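Local atomic coordinates of paenibacillus xanthan lyase (Paenibacillus, PDB entry 6F2P), a protein that catalyses the eliminative cleavage of the terminal mannosyl-glucuronosyl linkage in the side chains of xanthan, with bound calcium ions at several places in its fold. Residues Ser118-Gln121 with His125-Ile128; Ala156-Gln161 with Ile183-Ser188; Ala162-Thr165 with Asn170-Trp173. All coordinates share one frame; numbering follows the deposited sequence.

Contact 1 of 3, residues Ser118-Gln121 with His125-Ile128; sequences SQYQ and HWQI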
loop_
_atom_site.group_PDB
_atom_site.type_symbol
_atom_site.label_atom_id
_atom_site.label_comp_id
_atom_site.label_asym_id
_atom_site.label_seq_id
_atom_site.Cartn_x
_atom_site.Cartn_y
_atom_site.Cartn_z
ATOM N N SER A 118 -35.269 4.112 -32.210
ATOM C CA SER A 118 -34.213 3.139 -32.418
ATOM C C SER A 118 -32.922 3.658 -31.806
ATOM O O SER A 118 -32.518 4.783 -32.076
ATOM C CB SER A 118 -34.024 2.869 -33.909
ATOM O OG SER A 118 -32.863 2.092 -34.136
ATOM N N GLN A 119 -32.276 2.842 -30.981
ATOM C CA GLN A 119 -31.043 3.265 -30.331
ATOM C C GLN A 119 -29.848 2.644 -31.020
ATOM O O GLN A 119 -29.216 1.732 -30.498
ATOM C CB GLN A 119 -31.064 2.893 -28.853
ATOM C CG GLN A 119 -32.261 3.467 -28.118
ATOM C CD GLN A 119 -32.431 2.875 -26.744
ATOM O OE1 GLN A 119 -31.499 2.880 -25.935
ATOM N NE2 GLN A 119 -33.625 2.349 -26.468
ATOM N N TYR A 120 -29.555 3.148 -32.210
ATOM C CA TYR A 120 -28.524 2.573 -33.054
ATOM C C TYR A 120 -27.145 2.910 -32.533
ATOM O O TYR A 120 -26.959 3.904 -31.829
ATOM C CB TYR A 120 -28.688 3.055 -34.502
ATOM C CG TYR A 120 -28.857 4.547 -34.644
ATOM C CD1 TYR A 120 -27.750 5.388 -34.714
ATOM C CD2 TYR A 120 -30.121 5.118 -34.705
ATOM C CE1 TYR A 120 -27.898 6.757 -34.844
ATOM C CE2 TYR A 120 -30.283 6.488 -34.836
ATOM C CZ TYR A 120 -29.169 7.302 -34.903
ATOM O OH TYR A 120 -29.325 8.665 -35.033
ATOM N N GLN A 121 -26.185 2.060 -32.874
ATOM C CA GLN A 121 -24.800 2.261 -32.480
ATOM C C GLN A 121 -24.588 2.373 -30.949
ATOM O O GLN A 121 -25.075 1.535 -30.183
ATOM C CB GLN A 121 -24.208 3.463 -33.225
ATOM C CG GLN A 121 -22.708 3.360 -33.461
ATOM C CD GLN A 121 -21.971 4.616 -33.066
ATOM O OE1 GLN A 121 -22.518 5.485 -32.378
ATOM N NE2 GLN A 121 -20.719 4.727 -33.503
ATOM N N HIS A 125 -24.854 7.412 -25.608
ATOM C CA HIS A 125 -25.486 8.665 -26.015
ATOM C C HIS A 125 -27.010 8.635 -25.846
ATOM O O HIS A 125 -27.639 9.667 -25.594
ATOM C CB HIS A 125 -25.080 9.036 -27.437
ATOM C CG HIS A 125 -23.604 9.225 -27.601
ATOM N ND1 HIS A 125 -22.928 10.290 -27.046
ATOM C CD2 HIS A 125 -22.672 8.475 -28.233
ATOM C CE1 HIS A 125 -21.643 10.193 -27.337
ATOM N NE2 HIS A 125 -21.460 9.098 -28.054
ATOM N N TRP A 126 -27.593 7.444 -25.941
ATOM C CA TRP A 126 -29.028 7.290 -25.757
ATOM C C TRP A 126 -29.412 7.335 -24.281
ATOM O O TRP A 126 -30.391 7.978 -23.900
ATOM C CB TRP A 126 -29.512 5.989 -26.405
ATOM C CG TRP A 126 -29.259 5.968 -27.888
ATOM C CD1 TRP A 126 -28.244 5.330 -28.540
ATOM C CD2 TRP A 126 -30.018 6.648 -28.897
ATOM N NE1 TRP A 126 -28.331 5.559 -29.891
ATOM C CE2 TRP A 126 -29.411 6.368 -30.136
ATOM C CE3 TRP A 126 -31.158 7.461 -28.874
ATOM C CZ2 TRP A 126 -29.905 6.867 -31.339
ATOM C CZ3 TRP A 126 -31.648 7.958 -30.075
ATOM C CH2 TRP A 126 -31.019 7.661 -31.285
ATOM N N GLN A 127 -28.619 6.680 -23.444
ATOM C CA GLN A 127 -29.017 6.470 -22.058
ATOM C C GLN A 127 -28.462 7.502 -21.077
ATOM O O GLN A 127 -28.978 7.654 -19.971
ATOM C CB GLN A 127 -28.638 5.055 -21.623
ATOM C CG GLN A 127 -29.162 3.977 -22.561
ATOM C CD GLN A 127 -28.928 2.575 -22.043
ATOM O OE1 GLN A 127 -28.852 1.630 -22.815
ATOM N NE2 GLN A 127 -28.818 2.433 -20.726
ATOM N N ILE A 128 -27.421 8.219 -21.474
ATOM C CA ILE A 128 -26.768 9.131 -20.550
ATOM C C ILE A 128 -26.504 10.509 -21.151
ATOM O O ILE A 128 -27.021 11.504 -20.654
ATOM C CB ILE A 128 -25.454 8.530 -20.020
ATOM C CG1 ILE A 128 -25.758 7.291 -19.163
ATOM C CG2 ILE A 128 -24.665 9.576 -19.243
ATOM C CD1 ILE A 128 -24.544 6.541 -18.706
HETATM O O HOH W 1 -28.948 2.540 -25.822
#

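Contact 2 of 3, residues Ala156-Gln161 with Ile183-Ser188; sequences AIYYTQ and ILNKDS. With CA (calcium ion), chain F.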
loop_
_atom_site.group_PDB
_atom_site.type_symbol
_atom_site.label_atom_id
_atom_site.label_comp_id
_atom_site.label_asym_id
_atom_site.label_seq_id
_atom_site.Cartn_x
_atom_site.Cartn_y
_atom_site.Cartn_z
ATOM N N ALA A 156 -39.213 10.109 -23.354
ATOM C CA ALA A 156 -38.062 9.626 -24.091
ATOM C C ALA A 156 -36.959 9.197 -23.128
ATOM O O ALA A 156 -36.355 8.137 -23.292
ATOM C CB ALA A 156 -37.562 10.688 -25.033
ATOM N N ILE A 157 -36.704 10.027 -22.121
ATOM C CA ILE A 157 -35.682 9.725 -21.128
ATOM C C ILE A 157 -36.023 8.477 -20.312
ATOM O O ILE A 157 -35.168 7.610 -20.143
ATOM C CB ILE A 157 -35.412 10.919 -20.207
ATOM C CG1 ILE A 157 -34.937 12.109 -21.044
ATOM C CG2 ILE A 157 -34.382 10.542 -19.141
ATOM C CD1 ILE A 157 -34.521 13.300 -20.228
ATOM N N TYR A 158 -37.262 8.365 -19.826
ATOM C CA TYR A 158 -37.701 7.136 -19.154
ATOM C C TYR A 158 -37.492 5.909 -20.045
ATOM O O TYR A 158 -37.208 4.810 -19.564
ATOM C CB TYR A 158 -39.185 7.192 -18.798
ATOM C CG TYR A 158 -39.586 7.987 -17.569
ATOM C CD1 TYR A 158 -39.133 9.281 -17.365
ATOM C CD2 TYR A 158 -40.478 7.453 -16.647
ATOM C CE1 TYR A 158 -39.539 10.009 -16.265
ATOM C CE2 TYR A 158 -40.886 8.171 -15.544
ATOM C CZ TYR A 158 -40.416 9.448 -15.355
ATOM O OH TYR A 158 -40.830 10.166 -14.252
ATOM N N TYR A 159 -37.668 6.099 -21.348
ATOM C CA TYR A 159 -37.520 5.007 -22.300
ATOM C C TYR A 159 -36.075 4.531 -22.395
ATOM O O TYR A 159 -35.795 3.344 -22.225
ATOM C CB TYR A 159 -38.047 5.425 -23.670
ATOM C CG TYR A 159 -37.642 4.502 -24.788
ATOM C CD1 TYR A 159 -38.127 3.204 -24.850
ATOM C CD2 TYR A 159 -36.783 4.932 -25.789
ATOM C CE1 TYR A 159 -37.761 2.354 -25.880
ATOM C CE2 TYR A 159 -36.411 4.093 -26.825
ATOM C CZ TYR A 159 -36.901 2.802 -26.866
ATOM O OH TYR A 159 -36.529 1.960 -27.891
ATOM N N THR A 160 -35.155 5.454 -22.658
ATOM C CA THR A 160 -33.747 5.092 -22.771
ATOM C C THR A 160 -33.082 4.826 -21.418
ATOM O O THR A 160 -32.162 4.016 -21.334
ATOM C CB THR A 160 -32.939 6.159 -23.524
ATOM O OG1 THR A 160 -32.901 7.366 -22.756
ATOM C CG2 THR A 160 -33.558 6.441 -24.879
ATOM N N GLN A 161 -33.544 5.493 -20.363
ATOM C CA GLN A 161 -32.910 5.360 -19.049
ATOM C C GLN A 161 -33.933 5.035 -17.968
ATOM O O GLN A 161 -34.367 5.921 -17.220
ATOM C CB GLN A 161 -32.151 6.641 -18.690
ATOM C CG GLN A 161 -31.317 6.555 -17.424
ATOM C CD GLN A 161 -30.364 5.399 -17.473
ATOM O OE1 GLN A 161 -30.612 4.359 -16.870
ATOM N NE2 GLN A 161 -29.273 5.557 -18.209
ATOM N N ILE A 183 -37.537 14.844 -11.051
ATOM C CA ILE A 183 -37.852 16.186 -10.586
ATOM C C ILE A 183 -38.629 16.978 -11.638
ATOM O O ILE A 183 -39.642 17.620 -11.337
ATOM C CB ILE A 183 -36.567 16.937 -10.244
ATOM C CG1 ILE A 183 -35.919 16.314 -9.006
ATOM C CG2 ILE A 183 -36.849 18.413 -10.031
ATOM C CD1 ILE A 183 -34.703 17.050 -8.500
ATOM N N LEU A 184 -38.148 16.924 -12.876
ATOM C CA LEU A 184 -38.791 17.620 -13.975
ATOM C C LEU A 184 -40.175 17.051 -14.268
ATOM O O LEU A 184 -41.099 17.799 -14.604
ATOM C CB LEU A 184 -37.924 17.555 -15.232
ATOM C CG LEU A 184 -36.578 18.265 -15.136
ATOM C CD1 LEU A 184 -35.815 18.088 -16.431
ATOM C CD2 LEU A 184 -36.756 19.739 -14.798
ATOM N N ASN A 185 -40.315 15.731 -14.137
ATOM C CA ASN A 185 -41.580 15.073 -14.443
ATOM C C ASN A 185 -42.484 14.917 -13.223
ATOM O O ASN A 185 -43.534 14.273 -13.294
ATOM C CB ASN A 185 -41.344 13.706 -15.076
ATOM C CG ASN A 185 -42.566 13.194 -15.806
ATOM O OD1 ASN A 185 -43.285 13.971 -16.432
ATOM N ND2 ASN A 185 -42.826 11.893 -15.703
ATOM N N LYS A 186 -42.065 15.510 -12.108
ATOM C CA LYS A 186 -42.830 15.475 -10.858
ATOM C C LYS A 186 -43.226 14.047 -10.457
ATOM O O LYS A 186 -44.388 13.753 -10.191
ATOM C CB LYS A 186 -44.040 16.418 -10.944
ATOM C CG LYS A 186 -43.623 17.852 -11.251
ATOM C CD LYS A 186 -44.653 18.908 -10.876
ATOM C CE LYS A 186 -44.047 20.300 -11.052
ATOM N NZ LYS A 186 -44.866 21.433 -10.531
ATOM N N ASP A 187 -42.230 13.171 -10.417
ATOM C CA ASP A 187 -42.433 11.750 -10.194
ATOM C C ASP A 187 -41.598 11.324 -8.973
ATOM O O ASP A 187 -40.441 10.916 -9.113
ATOM C CB ASP A 187 -41.975 11.009 -11.449
ATOM C CG ASP A 187 -42.241 9.516 -11.393
ATOM O OD1 ASP A 187 -42.563 8.990 -10.302
ATOM O OD2 ASP A 187 -42.103 8.857 -12.454
ATOM N N SER A 188 -42.179 11.429 -7.778
ATOM C CA SER A 188 -41.466 11.104 -6.531
ATOM C C SER A 188 -40.756 9.751 -6.557
ATOM O O SER A 188 -39.597 9.645 -6.156
ATOM C CB SER A 188 -42.408 11.161 -5.325
ATOM O OG SER A 188 -43.506 10.281 -5.493
HETATM CA CA CA F . -30.144 2.161 -16.868
HETATM O O HOH W 2 -30.781 2.017 -19.238
HETATM O O HOH W 3 -28.033 2.686 -18.199
HETATM O O HOH W 4 -32.171 0.767 -16.998
HETATM O O HOH W 5 -29.498 0.041 -17.539
#

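Contact 3 of 3, residues Ala162-Thr165 with Asn170-Trp173; sequences ASVT and NRLW. With CA (calcium ion), chain F.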
loop_
_atom_site.group_PDB
_atom_site.type_symbol
_atom_site.label_atom_id
_atom_site.label_comp_id
_atom_site.label_asym_id
_atom_site.label_seq_id
_atom_site.Cartn_x
_atom_site.Cartn_y
_atom_site.Cartn_z
ATOM N N ALA A 162 -34.301 3.757 -17.877
ATOM C CA ALA A 162 -35.441 3.337 -17.054
ATOM C C ALA A 162 -35.103 3.056 -15.602
ATOM O O ALA A 162 -35.909 3.331 -14.719
ATOM C CB ALA A 162 -36.125 2.128 -17.661
ATOM N N SER A 163 -33.926 2.486 -15.359
ATOM C CA SER A 163 -33.543 2.098 -14.004
ATOM C C SER A 163 -32.036 2.130 -13.833
ATOM O O SER A 163 -31.298 2.232 -14.806
ATOM C CB SER A 163 -34.035 0.690 -13.712
ATOM O OG SER A 163 -33.353 -0.240 -14.536
ATOM N N VAL A 164 -31.589 2.035 -12.586
ATOM C CA VAL A 164 -30.169 1.964 -12.280
ATOM C C VAL A 164 -29.730 0.510 -12.233
ATOM O O VAL A 164 -30.234 -0.259 -11.420
ATOM C CB VAL A 164 -29.891 2.558 -10.906
ATOM C CG1 VAL A 164 -28.417 2.414 -10.571
ATOM C CG2 VAL A 164 -30.331 4.017 -10.851
ATOM N N THR A 165 -28.804 0.112 -13.102
ATOM C CA THR A 165 -28.329 -1.274 -13.089
ATOM C C THR A 165 -26.812 -1.393 -13.210
ATOM O O THR A 165 -26.236 -2.459 -12.973
ATOM C CB THR A 165 -28.931 -2.106 -14.240
ATOM O OG1 THR A 165 -28.269 -1.774 -15.471
ATOM C CG2 THR A 165 -30.435 -1.885 -14.360
ATOM N N ASN A 170 -21.037 5.019 -14.680
ATOM C CA ASN A 170 -22.284 4.832 -15.406
ATOM C C ASN A 170 -23.456 4.815 -14.450
ATOM O O ASN A 170 -24.537 5.334 -14.750
ATOM C CB ASN A 170 -22.270 3.532 -16.204
ATOM C CG ASN A 170 -21.298 3.567 -17.346
ATOM O OD1 ASN A 170 -20.975 4.636 -17.885
ATOM N ND2 ASN A 170 -20.829 2.392 -17.741
ATOM N N ARG A 171 -23.232 4.195 -13.296
ATOM C CA ARG A 171 -24.281 4.061 -12.309
ATOM C C ARG A 171 -24.631 5.428 -11.755
ATOM O O ARG A 171 -25.803 5.738 -11.537
ATOM C CB ARG A 171 -23.840 3.146 -11.186
ATOM C CG ARG A 171 -24.891 2.982 -10.109
ATOM C CD ARG A 171 -24.494 1.932 -9.090
ATOM N NE ARG A 171 -25.619 1.647 -8.223
ATOM C CZ ARG A 171 -26.469 0.644 -8.413
ATOM N NH1 ARG A 171 -27.484 0.474 -7.575
ATOM N NH2 ARG A 171 -26.299 -0.190 -9.433
ATOM N N LEU A 172 -23.605 6.242 -11.535
ATOM C CA LEU A 172 -23.803 7.604 -11.069
ATOM C C LEU A 172 -24.651 8.375 -12.068
ATOM O O LEU A 172 -25.647 9.008 -11.707
ATOM C CB LEU A 172 -22.460 8.304 -10.888
ATOM C CG LEU A 172 -22.545 9.803 -10.619
ATOM C CD1 LEU A 172 -23.375 10.070 -9.379
ATOM C CD2 LEU A 172 -21.151 10.370 -10.457
ATOM N N TRP A 173 -24.251 8.303 -13.332
ATOM C CA TRP A 173 -24.942 9.024 -14.387
ATOM C C TRP A 173 -26.359 8.524 -14.573
ATOM O O TRP A 173 -27.262 9.311 -14.853
ATOM C CB TRP A 173 -24.169 8.921 -15.688
ATOM C CG TRP A 173 -22.845 9.555 -15.577
ATOM C CD1 TRP A 173 -22.519 10.634 -14.813
ATOM C CD2 TRP A 173 -21.643 9.143 -16.230
ATOM N NE1 TRP A 173 -21.188 10.931 -14.955
ATOM C CE2 TRP A 173 -20.624 10.029 -15.821
ATOM C CE3 TRP A 173 -21.327 8.110 -17.127
ATOM C CZ2 TRP A 173 -19.308 9.920 -16.284
ATOM C CZ3 TRP A 173 -20.015 7.999 -17.584
ATOM C CH2 TRP A 173 -19.025 8.900 -17.159
HETATM CA CA CA F . -30.144 2.161 -16.868
HETATM O O HOH W 4 -32.171 0.767 -16.998
HETATM O O HOH W 5 -29.498 0.041 -17.539
HETATM O O HOH W 3 -28.033 2.686 -18.199
HETATM O O HOH W 2 -30.781 2.017 -19.238
#

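Contact 1 of 3, residues Ser118-Gln121 with His125-Ile128
The backbones of Gln119 and Trp126 come closest, with Gln119 CA and Trp126 CA 6.4 Å apart, as an irregular loop passes the early part of a helix. The indole of Trp126 fills the gap and is met in three ways. At the edge, Trp126 NE1 donates a hydrogen bond to Tyr120 O over 2.9 Å. That acceptor lies close to the indole plane, and the N-H...O angle is 158°. Over one face, Gln119 CB sits 3.7 Å from the centroid of the five-membered ring of Trp126, a CH-pi contact almost on the ring normal, while Ser118 O lies above the rim of the six-membered ring. At the far end, Trp126 CZ2 points into the face of Tyr120, 3.5 Å from Tyr120 CE2, and the planes stand at 80°, a T-shaped stack. Tyr120 CG lies between the backbone N and carbonyl carbon (chi1 49°), which turns that face to the indole. Water 1 gives hydrogen bonds to Gln119 OE1 and Gln127 OE1, joining the two amides. With an alanine in place of Trp126, Tyr120 O would probably lose this donor, and Gln119 and Tyr120 the ring against which they pack. The contact sits at the start of helix 123-141, where Trp126 also touches Ile70 of helix 68-85 and Trp126 O accepts a hydrogen bond from Thr160 at the end of helix 147-160.

Contact 2 of 3, residues Ala156-Gln161 with Ile183-Ser188
Tyr158 alone carries the first segment's side of this contact, its phenol oxygen meeting Asn185 and Asp187 although the nearest alpha carbons, Tyr158 CA and Asn185 CA, are 10.0 Å apart. Its CG is anti to the carbonyl carbon (chi1 -79°), and the ring reaches from the last turn of helix 147-160 to the turn after helix 168-184. Along the second segment, Ile183 and Leu184 complete the helix and pack instead on Leu9 and Arg10 of helix 4-18. Asn185 follows, the first residue to leave helical geometry; its ND2 donates to Tyr158 OH over 3.0 Å along a nearly straight line (174°). The phenol oxygen lies in the Asn185 amide plane, while the Tyr158 ring is almost perpendicular to that plane. Lys186, with positive phi, turns the chain, and its NZ forms a salt bridge with Asp7. Asp187 then accepts a hydrogen bond from the phenol: Tyr158 OH donates to Asp187 OD2 over 2.6 Å, and OD2 takes the bond on its anti lone pair, away from OD1. Carboxylate and ring are nearly coplanar, 24° apart, and OD2 lies at the ring edge. The Tyr158 hydroxyl thus accepts from an amide and donates to a carboxylate, two bonds that fix its position. The other carboxylate oxygen, OD1, caps a backbone N just past Ser188. Arg190 makes a cation-pi contact with the Tyr158 ring. The arrangement is a Schellman motif with Lys186 at C-prime, ending one helix, followed at once by Asp187 as N-cap of the next, and Tyr158 is hydrogen-bonded to a residue of each.

Contact 3 of 3, residues Ala162-Thr165 with Asn170-Trp173
Val164 and Arg171 make nearly all of this contact, and the apolar part is a methyl group laid over a flat cation. Val164 CG1 lies 3.4 Å above the guanidinium plane of Arg171, over its centre, with Arg171 CZ as its nearest atom at that same separation. The approach is to a face, so the N-H groups, which lie in the plane, keep their own directions for polar partners. The same methyl also meets the aliphatic stem, with Val164 CG1 3.6 Å from Arg171 CG, and the two side chains cross at about a right angle. Both are placed by first torsions that put the touching branch opposite the backbone N: CG1 of Val164 (chi1 177°) and CG of Arg171 (chi1 179°), the latter continuing as an extended chain to NE. Thr165 adds a looser touch, Thr165 C to Arg171 NH2 at 4.0 Å. Among polar interactions, the guanidinium is held by backbone carbonyls, NE by Gly197 O and NH2 by Met166 O, which fix its rotation and so keep a face turned to Val164. Within the two segments, metal bonding comes from the loop: Ser163 O binds the calcium ion at 2.4 Å, and water 4, a calcium ligand, is hydrogen-bonded to Ser163 OG at 2.9 Å. Water 5, another ligand, is likewise bonded to Thr165 OG1 over 3.0 Å. Gln161 and Glu174 complete the protein ligands, and Glu174 also accepts a hydrogen bond from Thr165 N. The loop 162-165 leads from helix 147-160 towards helix 168-184, on which Arg171 stands; on other sides of that helix Leu172 packs against Leu233 and Ile237 of helix 229-244, and Asn170 and Trp173 against Ile128 of helix 123-141.

In the fold
From the N terminus, contact 1 comes first, closing a three-residue link where the loop after helix 95-111 enters helix 123-141. Contact 2 follows in series and joins the end of helix 147-160 to the turn between helices 168-184 and 188-197. Contact 3 is nested inside that loop, closing the shorter connection into helix 168-184. Contacts 2 and 3 share one calcium ion and its four waters, which tie the end of one helix to the body of the next. Contact 1 reaches the others through Gln127 O and Gln161 NE2, and through Ile128 against Trp173. All three lie in the alpha-helical domain of a family 8 polysaccharide lyase.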